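Local coordinates for protein endo-beta-mannanase (Rhizomucor miehei, PDB 4QP0) that probably hydrolyses internal beta-1,4-mannosidic linkages in mannans, galactomannans and glucomannans, as a secreted TIM-barrel enzyme of glycoside hydrolase family 5, at residues A[217-222]-A[239-244]; A[107-112]-A[172-177]; A[202-207]-A[247-252]. All blocks are in the same frame, centred on the assembly; numbering follows the deposited sequence.

Contact 1. Residues A[217-222]-A[239-244]; sequences VGDEGF and MDFDAI
F241 swings CG to the far side from its own backbone N (chi1 -175°), and this carries the ring in beside G221 and D219. In V217 it is CG1 that stands opposite the backbone N (chi1 176°), while CG2 meets I244. Both segments belong to one connection of the TIM barrel. The loop that leaves strand 214-216 here meets the short helix 241-245 that follows it. V217 CG2 and I244 CG2 are 3.5 Å apart, tighter than a usual methyl contact, and the two side chains cross at about a right angle. F241 CD1 lies 3.7 Å from G221 CA. D219 OD2 reaches the edge of the same ring, near its plane and 4.1 Å from CD1 of F241. That oxygen also takes a weak hydrogen bond from G221 N. M239 is bent at chi2 and chi3, and its CE packs 3.9 Å from D219 CB. Outside the segments, H278 meets the F241 ring edge-to-face, and W262 does the same with F222. One hydrogen bond crosses the contact, from F241 N to F222 O at 3.0 Å, with the donor tilted 21° from the carbonyl plane. It ties the first residue of the helix to the loop. D240 is the N-cap of that helix: its OD1 accepts from A243 N at 3.0 Å, met from above the carboxylate plane.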
ATOM      1  N   VAL A 217       2.147   6.620  -3.303  1.00 31.21           N
ATOM      2  CA  VAL A 217       0.701   6.801  -3.198  1.00 30.69           C
ATOM      3  C   VAL A 217       0.033   5.550  -2.658  1.00 30.29           C
ATOM      4  O   VAL A 217      -0.728   5.631  -1.694  1.00 30.40           O
ATOM      5  CB  VAL A 217       0.060   7.227  -4.535  1.00 30.81           C
ATOM      6  CG1 VAL A 217      -1.457   7.311  -4.411  1.00 30.80           C
ATOM      7  CG2 VAL A 217       0.632   8.558  -4.978  1.00 29.96           C
ATOM      8  N   GLY A 218       0.332   4.404  -3.274  1.00 30.84           N
ATOM      9  CA  GLY A 218      -0.331   3.138  -2.961  1.00 28.77           C
ATOM     10  C   GLY A 218      -1.491   2.856  -3.898  1.00 30.28           C
ATOM     11  O   GLY A 218      -2.403   2.103  -3.551  1.00 30.66           O
ATOM     12  N   ASP A 219      -1.464   3.471  -5.083  1.00 31.23           N
ATOM     13  CA  ASP A 219      -2.534   3.326  -6.079  1.00 31.82           C
ATOM     14  C   ASP A 219      -2.395   2.048  -6.884  1.00 31.56           C
ATOM     15  O   ASP A 219      -1.389   1.341  -6.771  1.00 32.03           O
ATOM     16  CB  ASP A 219      -2.595   4.539  -7.022  1.00 33.35           C
ATOM     17  CG  ASP A 219      -1.357   4.674  -7.925  1.00 35.82           C
ATOM     18  OD1 ASP A 219      -0.214   4.769  -7.405  1.00 36.84           O
ATOM     19  OD2 ASP A 219      -1.534   4.725  -9.170  1.00 37.63           O
ATOM     20  N   GLU A 220      -3.405   1.767  -7.705  1.00 30.75           N
ATOM     21  CA  GLU A 220      -3.419   0.577  -8.552  1.00 30.46           C
ATOM     22  C   GLU A 220      -2.503   0.716  -9.768  1.00 30.23           C
ATOM     23  O   GLU A 220      -2.179  -0.285 -10.429  1.00 29.10           O
ATOM     24  CB  GLU A 220      -4.847   0.245  -8.991  1.00 29.80           C
ATOM     25  CG  GLU A 220      -5.694  -0.345  -7.880  1.00 30.61           C
ATOM     26  CD  GLU A 220      -7.165   0.011  -8.003  1.00 32.91           C
ATOM     27  OE1 GLU A 220      -7.506   1.224  -8.005  1.00 32.75           O
ATOM     28  OE2 GLU A 220      -7.985  -0.930  -8.080  1.00 33.77           O
ATOM     29  N   GLY A 221      -2.101   1.953 -10.058  1.00 28.67           N
ATOM     30  CA  GLY A 221      -1.159   2.241 -11.134  1.00 28.34           C
ATOM     31  C   GLY A 221      -1.821   2.614 -12.436  1.00 28.24           C
ATOM     32  O   GLY A 221      -1.226   2.481 -13.504  1.00 27.65           O
ATOM     33  N   PHE A 222      -3.052   3.103 -12.345  1.00 30.44           N
ATOM     34  CA  PHE A 222      -3.825   3.488 -13.523  1.00 30.90           C
ATOM     35  C   PHE A 222      -3.215   4.688 -14.240  1.00 31.32           C
ATOM     36  O   PHE A 222      -2.887   5.689 -13.604  1.00 32.27           O
ATOM     37  CB  PHE A 222      -5.304   3.727 -13.166  1.00 30.22           C
ATOM     38  CG  PHE A 222      -6.013   2.500 -12.624  1.00 30.97           C
ATOM     39  CD1 PHE A 222      -5.534   1.206 -12.888  1.00 30.64           C
ATOM     40  CD2 PHE A 222      -7.167   2.631 -11.858  1.00 30.23           C
ATOM     41  CE1 PHE A 222      -6.183   0.088 -12.384  1.00 30.24           C
ATOM     42  CE2 PHE A 222      -7.828   1.511 -11.365  1.00 30.10           C
ATOM     43  CZ  PHE A 222      -7.338   0.239 -11.633  1.00 30.77           C
ATOM     44  N   MET A 239      -7.112   8.922 -12.295  1.00 36.89           N
ATOM     45  CA  MET A 239      -5.736   8.789 -11.806  1.00 37.70           C
ATOM     46  C   MET A 239      -4.740   8.872 -12.951  1.00 37.74           C
ATOM     47  O   MET A 239      -5.065   8.555 -14.091  1.00 40.90           O
ATOM     48  CB  MET A 239      -5.546   7.462 -11.067  1.00 37.45           C
ATOM     49  CG  MET A 239      -6.370   7.329  -9.804  1.00 38.30           C
ATOM     50  SD  MET A 239      -5.945   8.537  -8.535  1.00 40.43           S
ATOM     51  CE  MET A 239      -4.394   7.871  -7.935  1.00 38.23           C
ATOM     52  N   ASP A 240      -3.516   9.271 -12.635  1.00 36.61           N
ATOM     53  CA  ASP A 240      -2.526   9.568 -13.655  1.00 34.83           C
ATOM     54  C   ASP A 240      -1.175   9.121 -13.147  1.00 33.02           C
ATOM     55  O   ASP A 240      -0.413   9.934 -12.616  1.00 35.28           O
ATOM     56  CB  ASP A 240      -2.524  11.074 -13.945  1.00 33.67           C
ATOM     57  CG  ASP A 240      -1.707  11.451 -15.176  1.00 35.18           C
ATOM     58  OD1 ASP A 240      -0.767  10.715 -15.563  1.00 35.43           O
ATOM     59  OD2 ASP A 240      -2.002  12.520 -15.752  1.00 35.70           O
ATOM     60  N   PHE A 241      -0.880   7.834 -13.307  1.00 30.75           N
ATOM     61  CA  PHE A 241       0.388   7.260 -12.850  1.00 29.99           C
ATOM     62  C   PHE A 241       1.579   8.098 -13.283  1.00 28.65           C
ATOM     63  O   PHE A 241       2.470   8.350 -12.482  1.00 29.42           O
ATOM     64  CB  PHE A 241       0.549   5.826 -13.357  1.00 29.77           C
ATOM     65  CG  PHE A 241       1.778   5.120 -12.840  1.00 29.51           C
ATOM     66  CD1 PHE A 241       1.760   4.465 -11.614  1.00 29.51           C
ATOM     67  CD2 PHE A 241       2.946   5.074 -13.600  1.00 30.33           C
ATOM     68  CE1 PHE A 241       2.885   3.796 -11.144  1.00 29.76           C
ATOM     69  CE2 PHE A 241       4.079   4.394 -13.139  1.00 30.30           C
ATOM     70  CZ  PHE A 241       4.048   3.756 -11.907  1.00 29.20           C
ATOM     71  N   ASP A 242       1.588   8.527 -14.542  1.00 28.62           N
ATOM     72  CA  ASP A 242       2.668   9.372 -15.070  1.00 29.54           C
ATOM     73  C   ASP A 242       2.852  10.670 -14.277  1.00 29.70           C
ATOM     74  O   ASP A 242       3.974  11.015 -13.888  1.00 29.46           O
ATOM     75  CB  ASP A 242       2.446   9.684 -16.557  1.00 30.02           C
ATOM     76  CG  ASP A 242       2.569   8.443 -17.444  1.00 31.48           C
ATOM     77  OD1 ASP A 242       3.441   7.582 -17.174  1.00 30.21           O
ATOM     78  OD2 ASP A 242       1.786   8.337 -18.414  1.00 32.55           O
ATOM     79  N   ALA A 243       1.753  11.380 -14.026  1.00 29.34           N
ATOM     80  CA  ALA A 243       1.837  12.647 -13.311  1.00 30.11           C
ATOM     81  C   ALA A 243       2.239  12.443 -11.848  1.00 30.48           C
ATOM     82  O   ALA A 243       2.854  13.329 -11.243  1.00 31.96           O
ATOM     83  CB  ALA A 243       0.529  13.433 -13.417  1.00 29.43           C
ATOM     84  N   ILE A 244       1.897  11.283 -11.287  1.00 29.38           N
ATOM     85  CA  ILE A 244       2.247  10.961  -9.901  1.00 28.54           C
ATOM     86  C   ILE A 244       3.744  10.700  -9.782  1.00 28.81           C
ATOM     87  O   ILE A 244       4.433  11.344  -8.987  1.00 29.29           O
ATOM     88  CB  ILE A 244       1.432   9.761  -9.365  1.00 29.18           C
ATOM     89  CG1 ILE A 244      -0.027  10.165  -9.125  1.00 29.78           C
ATOM     90  CG2 ILE A 244       2.041   9.214  -8.081  1.00 28.82           C
ATOM     91  CD1 ILE A 244      -0.994   8.996  -9.102  1.00 29.56           C
TER

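Contact 2. Residues A[107-112]-A[172-177]; sequences LNNNWE and IANEPR
N110 can be followed outward from its backbone, where it touches N174, E175 and R177 in turn. CB lies 3.1 Å from N174 O and close to E175 O. CG is set opposite the backbone N (chi1 -168°), which brings the amide alongside R177. OD1 accepts from R177 N at 3.2 Å. The donor stands 70° above the amide carbonyl plane. ND2 lies 3.3 Å above the W111 ring plane, toward the rim. H129 NE2 is a second partner of OD1, and ND2 bonds to V179 O. The amide of this buried side chain is thus gripped at both its oxygen and its nitrogen. The segments follow barrel strands 102-106 and 167-171 of the TIM barrel. N174, E175 and P176 form the Asn-Glu-Pro sequence characteristic of family 5 enzymes. A single beta bridge joins N109 and N174: N174 N gives to N108 O at 2.9 Å and N110 N gives to N174 O at 2.9 Å. N174 ND2 also donates to N109 OD1 at 3.0 Å, and N174 OD1 is bound by R53. W111 NE1 gives a nearly straight bond to E175 OE1 at 2.7 Å, with ring and carboxylate planes 89° apart. Farther along the indole, W111 CH2 lies over one face of the R177 guanidinium, 3.7 Å from R177 NE. E175 OE2 is held by H256 ND1, and R177 NH2 is salt-bridged to E220.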
ATOM      1  N   LEU A 107      -1.802   4.904   4.825  1.00 27.49           N
ATOM      2  CA  LEU A 107      -2.363   5.817   5.830  1.00 27.62           C
ATOM      3  C   LEU A 107      -3.862   6.095   5.727  1.00 29.81           C
ATOM      4  O   LEU A 107      -4.444   6.754   6.599  1.00 31.29           O
ATOM      5  CB  LEU A 107      -1.579   7.130   5.839  1.00 27.16           C
ATOM      6  CG  LEU A 107      -0.161   7.071   6.409  1.00 25.78           C
ATOM      7  CD1 LEU A 107       0.635   8.285   5.971  1.00 26.29           C
ATOM      8  CD2 LEU A 107      -0.163   6.945   7.928  1.00 25.75           C
ATOM      9  N   ASN A 108      -4.480   5.592   4.664  1.00 31.21           N
ATOM     10  CA  ASN A 108      -5.896   5.806   4.388  1.00 32.48           C
ATOM     11  C   ASN A 108      -6.329   4.785   3.339  1.00 34.00           C
ATOM     12  O   ASN A 108      -5.493   4.031   2.825  1.00 33.78           O
ATOM     13  CB  ASN A 108      -6.131   7.234   3.885  1.00 32.57           C
ATOM     14  CG  ASN A 108      -7.493   7.785   4.268  1.00 33.20           C
ATOM     15  OD1 ASN A 108      -8.474   7.047   4.375  1.00 34.71           O
ATOM     16  ND2 ASN A 108      -7.560   9.099   4.466  1.00 32.34           N
ATOM     17  N   ASN A 109      -7.623   4.750   3.031  1.00 34.68           N
ATOM     18  CA  ASN A 109      -8.174   3.799   2.064  1.00 34.45           C
ATOM     19  C   ASN A 109      -9.238   4.468   1.197  1.00 34.94           C
ATOM     20  O   ASN A 109     -10.034   5.268   1.701  1.00 35.16           O
ATOM     21  CB  ASN A 109      -8.783   2.601   2.802  1.00 33.93           C
ATOM     22  CG  ASN A 109      -9.132   1.448   1.879  1.00 34.31           C
ATOM     23  OD1 ASN A 109      -8.669   1.383   0.745  1.00 35.50           O
ATOM     24  ND2 ASN A 109      -9.954   0.528   2.367  1.00 34.31           N
ATOM     25  N   ASN A 110      -9.247   4.147  -0.095  1.00 34.30           N
ATOM     26  CA  ASN A 110     -10.295   4.629  -1.006  1.00 34.77           C
ATOM     27  C   ASN A 110     -11.665   4.022  -0.660  1.00 35.55           C
ATOM     28  O   ASN A 110     -12.676   4.738  -0.591  1.00 34.69           O
ATOM     29  CB  ASN A 110      -9.926   4.326  -2.464  1.00 33.66           C
ATOM     30  CG  ASN A 110     -10.812   5.054  -3.467  1.00 34.13           C
ATOM     31  OD1 ASN A 110     -10.847   6.288  -3.516  1.00 34.32           O
ATOM     32  ND2 ASN A 110     -11.521   4.288  -4.288  1.00 33.03           N
ATOM     33  N   TRP A 111     -11.666   2.709  -0.416  1.00 34.22           N
ATOM     34  CA  TRP A 111     -12.869   1.918  -0.140  1.00 34.95           C
ATOM     35  C   TRP A 111     -13.328   1.995   1.299  1.00 35.71           C
ATOM     36  O   TRP A 111     -12.647   2.570   2.154  1.00 35.41           O
ATOM     37  CB  TRP A 111     -12.638   0.453  -0.565  1.00 36.47           C
ATOM     38  CG  TRP A 111     -11.914   0.338  -1.884  1.00 36.59           C
ATOM     39  CD1 TRP A 111     -10.648  -0.181  -2.110  1.00 37.05           C
ATOM     40  CD2 TRP A 111     -12.372   0.806  -3.209  1.00 38.17           C
ATOM     41  NE1 TRP A 111     -10.308  -0.089  -3.434  1.00 37.85           N
ATOM     42  CE2 TRP A 111     -11.291   0.493  -4.148  1.00 37.53           C
ATOM     43  CE3 TRP A 111     -13.527   1.430  -3.690  1.00 38.19           C
ATOM     44  CZ2 TRP A 111     -11.382   0.790  -5.502  1.00 37.96           C
ATOM     45  CZ3 TRP A 111     -13.605   1.726  -5.060  1.00 38.50           C
ATOM     46  CH2 TRP A 111     -12.556   1.412  -5.943  1.00 38.52           C
ATOM     47  N   GLU A 112     -14.491   1.402   1.576  1.00 35.89           N
ATOM     48  CA  GLU A 112     -15.122   1.473   2.902  1.00 37.60           C
ATOM     49  C   GLU A 112     -14.585   0.445   3.929  1.00 37.44           C
ATOM     50  O   GLU A 112     -15.067   0.385   5.057  1.00 37.01           O
ATOM     51  CB  GLU A 112     -16.658   1.370   2.781  1.00 37.81           C
ATOM     52  CG  GLU A 112     -17.165   0.017   2.278  1.00 38.91           C
ATOM     53  CD  GLU A 112     -18.679  -0.062   2.213  1.00 38.46           C
ATOM     54  N   ILE A 172       0.177   7.291   0.974  1.00 29.48           N
ATOM     55  CA  ILE A 172      -0.915   8.251   1.211  1.00 29.80           C
ATOM     56  C   ILE A 172      -2.270   7.570   1.448  1.00 30.85           C
ATOM     57  O   ILE A 172      -2.894   7.760   2.496  1.00 31.85           O
ATOM     58  CB  ILE A 172      -1.043   9.260   0.043  1.00 29.80           C
ATOM     59  CG1 ILE A 172       0.208  10.145  -0.044  1.00 29.03           C
ATOM     60  CG2 ILE A 172      -2.309  10.100   0.195  1.00 29.96           C
ATOM     61  CD1 ILE A 172       0.360  10.892  -1.355  1.00 28.85           C
ATOM     62  N   ALA A 173      -2.713   6.785   0.467  1.00 30.96           N
ATOM     63  CA  ALA A 173      -3.989   6.094   0.536  1.00 31.02           C
ATOM     64  C   ALA A 173      -3.986   4.845  -0.331  1.00 31.43           C
ATOM     65  O   ALA A 173      -3.248   4.754  -1.309  1.00 31.05           O
ATOM     66  CB  ALA A 173      -5.112   7.021   0.108  1.00 31.68           C
ATOM     67  N   ASN A 174      -4.829   3.888   0.034  1.00 31.17           N
ATOM     68  CA  ASN A 174      -4.981   2.666  -0.732  1.00 32.60           C
ATOM     69  C   ASN A 174      -5.922   2.864  -1.919  1.00 33.95           C
ATOM     70  O   ASN A 174      -7.076   3.268  -1.754  1.00 33.67           O
ATOM     71  CB  ASN A 174      -5.474   1.534   0.161  1.00 31.74           C
ATOM     72  CG  ASN A 174      -5.508   0.213  -0.553  1.00 31.87           C
ATOM     73  OD1 ASN A 174      -4.521  -0.192  -1.175  1.00 33.57           O
ATOM     74  ND2 ASN A 174      -6.643  -0.477  -0.473  1.00 30.87           N
ATOM     75  N   GLU A 175      -5.386   2.612  -3.112  1.00 35.26           N
ATOM     76  CA  GLU A 175      -6.126   2.599  -4.381  1.00 34.20           C
ATOM     77  C   GLU A 175      -7.053   3.790  -4.661  1.00 34.39           C
ATOM     78  O   GLU A 175      -8.203   3.582  -5.040  1.00 34.86           O
ATOM     79  CB  GLU A 175      -6.908   1.280  -4.519  1.00 34.89           C
ATOM     80  CG  GLU A 175      -6.048   0.030  -4.382  1.00 34.63           C
ATOM     81  CD  GLU A 175      -6.820  -1.253  -4.621  1.00 34.99           C
ATOM     82  OE1 GLU A 175      -8.047  -1.277  -4.381  1.00 36.59           O
ATOM     83  OE2 GLU A 175      -6.196  -2.246  -5.047  1.00 34.46           O
ATOM     84  N   PRO A 176      -6.556   5.037  -4.519  1.00 34.57           N
ATOM     85  CA  PRO A 176      -7.431   6.190  -4.771  1.00 36.05           C
ATOM     86  C   PRO A 176      -8.015   6.197  -6.184  1.00 38.11           C
ATOM     87  O   PRO A 176      -7.277   6.005  -7.151  1.00 40.86           O
ATOM     88  CB  PRO A 176      -6.490   7.394  -4.598  1.00 34.60           C
ATOM     89  CG  PRO A 176      -5.375   6.889  -3.758  1.00 33.28           C
ATOM     90  CD  PRO A 176      -5.189   5.461  -4.169  1.00 33.31           C
ATOM     91  N   ARG A 177      -9.333   6.368  -6.285  1.00 38.68           N
ATOM     92  CA  ARG A 177     -10.007   6.669  -7.554  1.00 40.31           C
ATOM     93  C   ARG A 177     -10.850   7.920  -7.328  1.00 41.34           C
ATOM     94  O   ARG A 177     -10.856   8.468  -6.228  1.00 41.63           O
ATOM     95  CB  ARG A 177     -10.907   5.515  -8.017  1.00 39.83           C
ATOM     96  CG  ARG A 177     -10.207   4.183  -8.230  1.00 41.67           C
ATOM     97  CD  ARG A 177     -11.125   3.197  -8.928  1.00 41.34           C
ATOM     98  NE  ARG A 177     -10.534   1.868  -8.963  1.00 43.44           N
ATOM     99  CZ  ARG A 177     -11.034   0.826  -9.625  1.00 43.98           C
ATOM    100  NH1 ARG A 177     -12.151   0.943 -10.333  1.00 45.67           N
ATOM    101  NH2 ARG A 177     -10.410  -0.341  -9.584  1.00 43.31           N
TER

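Contact 3. Residues A[202-207]-A[247-252]; sequences ISEYIK and LSSIDF
K207 and D251 make the charged part of this contact. K207 bends at chi2 (-69°), then runs out straight and brings its amine, from the opposite direction, to the carboxylate of D251. NZ lies 2.7 Å from D251 OD2, on the syn lone pair, and 3.1 Å from D251 OD1. OD2 has a second partner in V215 N, in the neighbouring strand 214-216. The hydroxyl contacts come next. S249 turns OG away from its backbone N (chi1 -161°) and toward the helix. There it gives a weak hydrogen bond to S203 OG at 3.0 Å. S203 OG in turn is bonded to I199 O, one turn back in its own helix. S249 OG also comes within 3.0 Å of E204 N, but the angle is too poor for a bond. E204 CG lies 3.5 Å from the same S249 OG. The contact joins an outer helix of the TIM barrel to the loop before a later barrel strand. Helix 192-209 lies between strands 167-171 and 214-216 along the chain, and residues 247-252 lead into strand 253-257. L247 to I250 form a type I beta turn, and S249 within it faces the helix. Apolar packing is slight: I250 CD1 touches S203 CB at 3.8 Å. One water adds a bridge beside the partly exposed E204. It donates to E204 OE2 at 3.0 Å and accepts a weak bond from S249 N at 3.3 Å. The same E204 oxygen is salt-bridged to K200 NZ.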
ATOM      1  N   ILE A 202      -0.306  16.403  -0.078  1.00 33.83           N
ATOM      2  CA  ILE A 202      -0.255  15.408   0.993  1.00 33.21           C
ATOM      3  C   ILE A 202       1.137  14.783   1.077  1.00 32.40           C
ATOM      4  O   ILE A 202       1.696  14.655   2.165  1.00 32.78           O
ATOM      5  CB  ILE A 202      -1.340  14.317   0.835  1.00 34.01           C
ATOM      6  CG1 ILE A 202      -2.750  14.919   1.000  1.00 33.33           C
ATOM      7  CG2 ILE A 202      -1.124  13.171   1.818  1.00 32.69           C
ATOM      8  CD1 ILE A 202      -3.019  15.593   2.329  1.00 33.21           C
ATOM      9  N   SER A 203       1.710  14.421  -0.065  1.00 32.77           N
ATOM     10  CA  SER A 203       3.065  13.851  -0.064  1.00 34.46           C
ATOM     11  C   SER A 203       4.096  14.897   0.353  1.00 34.40           C
ATOM     12  O   SER A 203       5.055  14.577   1.051  1.00 33.76           O
ATOM     13  CB  SER A 203       3.428  13.204  -1.410  1.00 34.87           C
ATOM     14  OG  SER A 203       3.424  14.146  -2.472  1.00 34.49           O
ATOM     15  N   GLU A 204       3.885  16.149  -0.056  1.00 35.66           N
ATOM     16  CA  GLU A 204       4.725  17.250   0.419  1.00 35.77           C
ATOM     17  C   GLU A 204       4.561  17.462   1.921  1.00 34.15           C
ATOM     18  O   GLU A 204       5.547  17.670   2.623  1.00 35.15           O
ATOM     19  CB  GLU A 204       4.483  18.544  -0.365  1.00 37.57           C
ATOM     20  CG  GLU A 204       5.241  18.594  -1.688  1.00 38.95           C
ATOM     21  CD  GLU A 204       4.778  19.709  -2.625  1.00 40.76           C
ATOM     22  OE1 GLU A 204       3.893  20.515  -2.238  1.00 41.23           O
ATOM     23  OE2 GLU A 204       5.301  19.770  -3.764  1.00 39.70           O
ATOM     24  N   TYR A 205       3.330  17.375   2.416  1.00 34.09           N
ATOM     25  CA  TYR A 205       3.097  17.487   3.859  1.00 33.91           C
ATOM     26  C   TYR A 205       3.828  16.390   4.638  1.00 33.19           C
ATOM     27  O   TYR A 205       4.424  16.671   5.679  1.00 33.20           O
ATOM     28  CB  TYR A 205       1.606  17.501   4.200  1.00 33.95           C
ATOM     29  CG  TYR A 205       1.331  17.668   5.684  1.00 35.65           C
ATOM     30  CD1 TYR A 205       1.507  18.906   6.315  1.00 36.65           C
ATOM     31  CD2 TYR A 205       0.903  16.586   6.462  1.00 35.90           C
ATOM     32  CE1 TYR A 205       1.265  19.058   7.676  1.00 36.31           C
ATOM     33  CE2 TYR A 205       0.658  16.727   7.822  1.00 35.75           C
ATOM     34  CZ  TYR A 205       0.836  17.964   8.422  1.00 35.46           C
ATOM     35  OH  TYR A 205       0.591  18.105   9.768  1.00 34.65           O
ATOM     36  N   ILE A 206       3.782  15.153   4.137  1.00 32.25           N
ATOM     37  CA  ILE A 206       4.567  14.061   4.728  1.00 32.48           C
ATOM     38  C   ILE A 206       6.059  14.404   4.690  1.00 33.95           C
ATOM     39  O   ILE A 206       6.748  14.265   5.702  1.00 36.94           O
ATOM     40  CB  ILE A 206       4.293  12.687   4.057  1.00 32.22           C
ATOM     41  CG1 ILE A 206       2.853  12.242   4.322  1.00 31.07           C
ATOM     42  CG2 ILE A 206       5.275  11.622   4.549  1.00 31.40           C
ATOM     43  CD1 ILE A 206       2.417  11.040   3.510  1.00 32.14           C
ATOM     44  N   LYS A 207       6.548  14.883   3.549  1.00 33.31           N
ATOM     45  CA  LYS A 207       7.968  15.216   3.417  1.00 34.55           C
ATOM     46  C   LYS A 207       8.468  16.314   4.371  1.00 35.66           C
ATOM     47  O   LYS A 207       9.619  16.269   4.815  1.00 35.91           O
ATOM     48  CB  LYS A 207       8.322  15.556   1.965  1.00 35.31           C
ATOM     49  CG  LYS A 207       8.384  14.346   1.037  1.00 36.40           C
ATOM     50  CD  LYS A 207       9.560  13.423   1.347  1.00 35.14           C
ATOM     51  CE  LYS A 207       9.659  12.323   0.305  1.00 34.13           C
ATOM     52  NZ  LYS A 207      10.970  11.628   0.353  1.00 35.53           N
ATOM     53  N   LEU A 247       6.144  13.678  -9.762  1.00 30.80           N
ATOM     54  CA  LEU A 247       6.250  14.527  -8.573  1.00 31.44           C
ATOM     55  C   LEU A 247       7.525  14.207  -7.800  1.00 33.02           C
ATOM     56  O   LEU A 247       7.819  13.037  -7.516  1.00 32.63           O
ATOM     57  CB  LEU A 247       5.038  14.337  -7.651  1.00 31.05           C
ATOM     58  CG  LEU A 247       3.625  14.662  -8.142  1.00 30.64           C
ATOM     59  CD1 LEU A 247       2.597  14.210  -7.109  1.00 30.22           C
ATOM     60  CD2 LEU A 247       3.479  16.146  -8.434  1.00 29.23           C
ATOM     61  N   SER A 248       8.275  15.252  -7.457  1.00 34.41           N
ATOM     62  CA  SER A 248       9.533  15.109  -6.719  1.00 34.63           C
ATOM     63  C   SER A 248       9.267  14.661  -5.285  1.00 34.28           C
ATOM     64  O   SER A 248      10.159  14.165  -4.599  1.00 34.35           O
ATOM     65  CB  SER A 248      10.306  16.427  -6.731  1.00 36.52           C
ATOM     66  OG  SER A 248       9.456  17.498  -6.355  1.00 38.58           O
ATOM     67  N   SER A 249       8.021  14.826  -4.853  1.00 33.80           N
ATOM     68  CA  SER A 249       7.584  14.443  -3.519  1.00 33.20           C
ATOM     69  C   SER A 249       7.247  12.949  -3.381  1.00 31.80           C
ATOM     70  O   SER A 249       6.972  12.474  -2.278  1.00 30.99           O
ATOM     71  CB  SER A 249       6.363  15.274  -3.150  1.00 34.62           C
ATOM     72  OG  SER A 249       6.159  15.263  -1.758  1.00 38.54           O
ATOM     73  N   ILE A 250       7.250  12.230  -4.502  1.00 31.40           N
ATOM     74  CA  ILE A 250       6.958  10.790  -4.553  1.00 30.14           C
ATOM     75  C   ILE A 250       8.238  10.036  -4.912  1.00 29.70           C
ATOM     76  O   ILE A 250       8.800  10.235  -5.991  1.00 29.25           O
ATOM     77  CB  ILE A 250       5.863  10.478  -5.608  1.00 29.71           C
ATOM     78  CG1 ILE A 250       4.579  11.297  -5.357  1.00 29.47           C
ATOM     79  CG2 ILE A 250       5.581   8.982  -5.677  1.00 30.54           C
ATOM     80  CD1 ILE A 250       3.663  10.766  -4.270  1.00 29.16           C
ATOM     81  N   ASP A 251       8.694   9.165  -4.019  1.00 30.19           N
ATOM     82  CA  ASP A 251       9.984   8.482  -4.205  1.00 31.20           C
ATOM     83  C   ASP A 251       9.919   7.231  -5.067  1.00 31.05           C
ATOM     84  O   ASP A 251      10.857   6.943  -5.809  1.00 30.82           O
ATOM     85  CB  ASP A 251      10.614   8.138  -2.859  1.00 32.02           C
ATOM     86  CG  ASP A 251      10.826   9.360  -1.990  1.00 33.38           C
ATOM     87  OD1 ASP A 251      11.512  10.310  -2.438  1.00 34.73           O
ATOM     88  OD2 ASP A 251      10.303   9.365  -0.860  1.00 32.07           O
ATOM     89  N   PHE A 252       8.828   6.479  -4.946  1.00 31.76           N
ATOM     90  CA  PHE A 252       8.588   5.321  -5.803  1.00 31.50           C
ATOM     91  C   PHE A 252       7.123   5.227  -6.241  1.00 31.82           C
ATOM     92  O   PHE A 252       6.230   5.785  -5.598  1.00 32.02           O
ATOM     93  CB  PHE A 252       9.067   4.019  -5.140  1.00 31.07           C
ATOM     94  CG  PHE A 252       8.313   3.646  -3.892  1.00 31.60           C
ATOM     95  CD1 PHE A 252       7.211   2.808  -3.957  1.00 30.91           C
ATOM     96  CD2 PHE A 252       8.721   4.116  -2.645  1.00 32.32           C
ATOM     97  CE1 PHE A 252       6.516   2.463  -2.808  1.00 31.50           C
ATOM     98  CE2 PHE A 252       8.031   3.771  -1.491  1.00 31.71           C
ATOM     99  CZ  PHE A 252       6.926   2.945  -1.573  1.00 31.56           C
TER
HETATM  100  O   HOH W   1       5.885  17.256  -5.384  1.00 44.44           O

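Contacts 1 and 2 are both buried. Contact 2 joins two loops that follow barrel strands, contact 1 a loop and the short helix 241-245. Contact 3 is only partly buried and joins helix 192-209 to the loop before strand 253-257. Contact 2 is the more polar of the buried pair, with asparagine amides and backbone bonds. Contact 1 relies more on methyl and ring packing. Contact 3 uses a lysine-aspartate pair, serine hydroxyls and a water. Contacts 1 and 2 meet directly: G218 O and E175 N make a probable hydrogen bond. I172 of contact 2 packs on I202 and S203 of contact 3, and V217 of contact 1 touches I250 of contact 3.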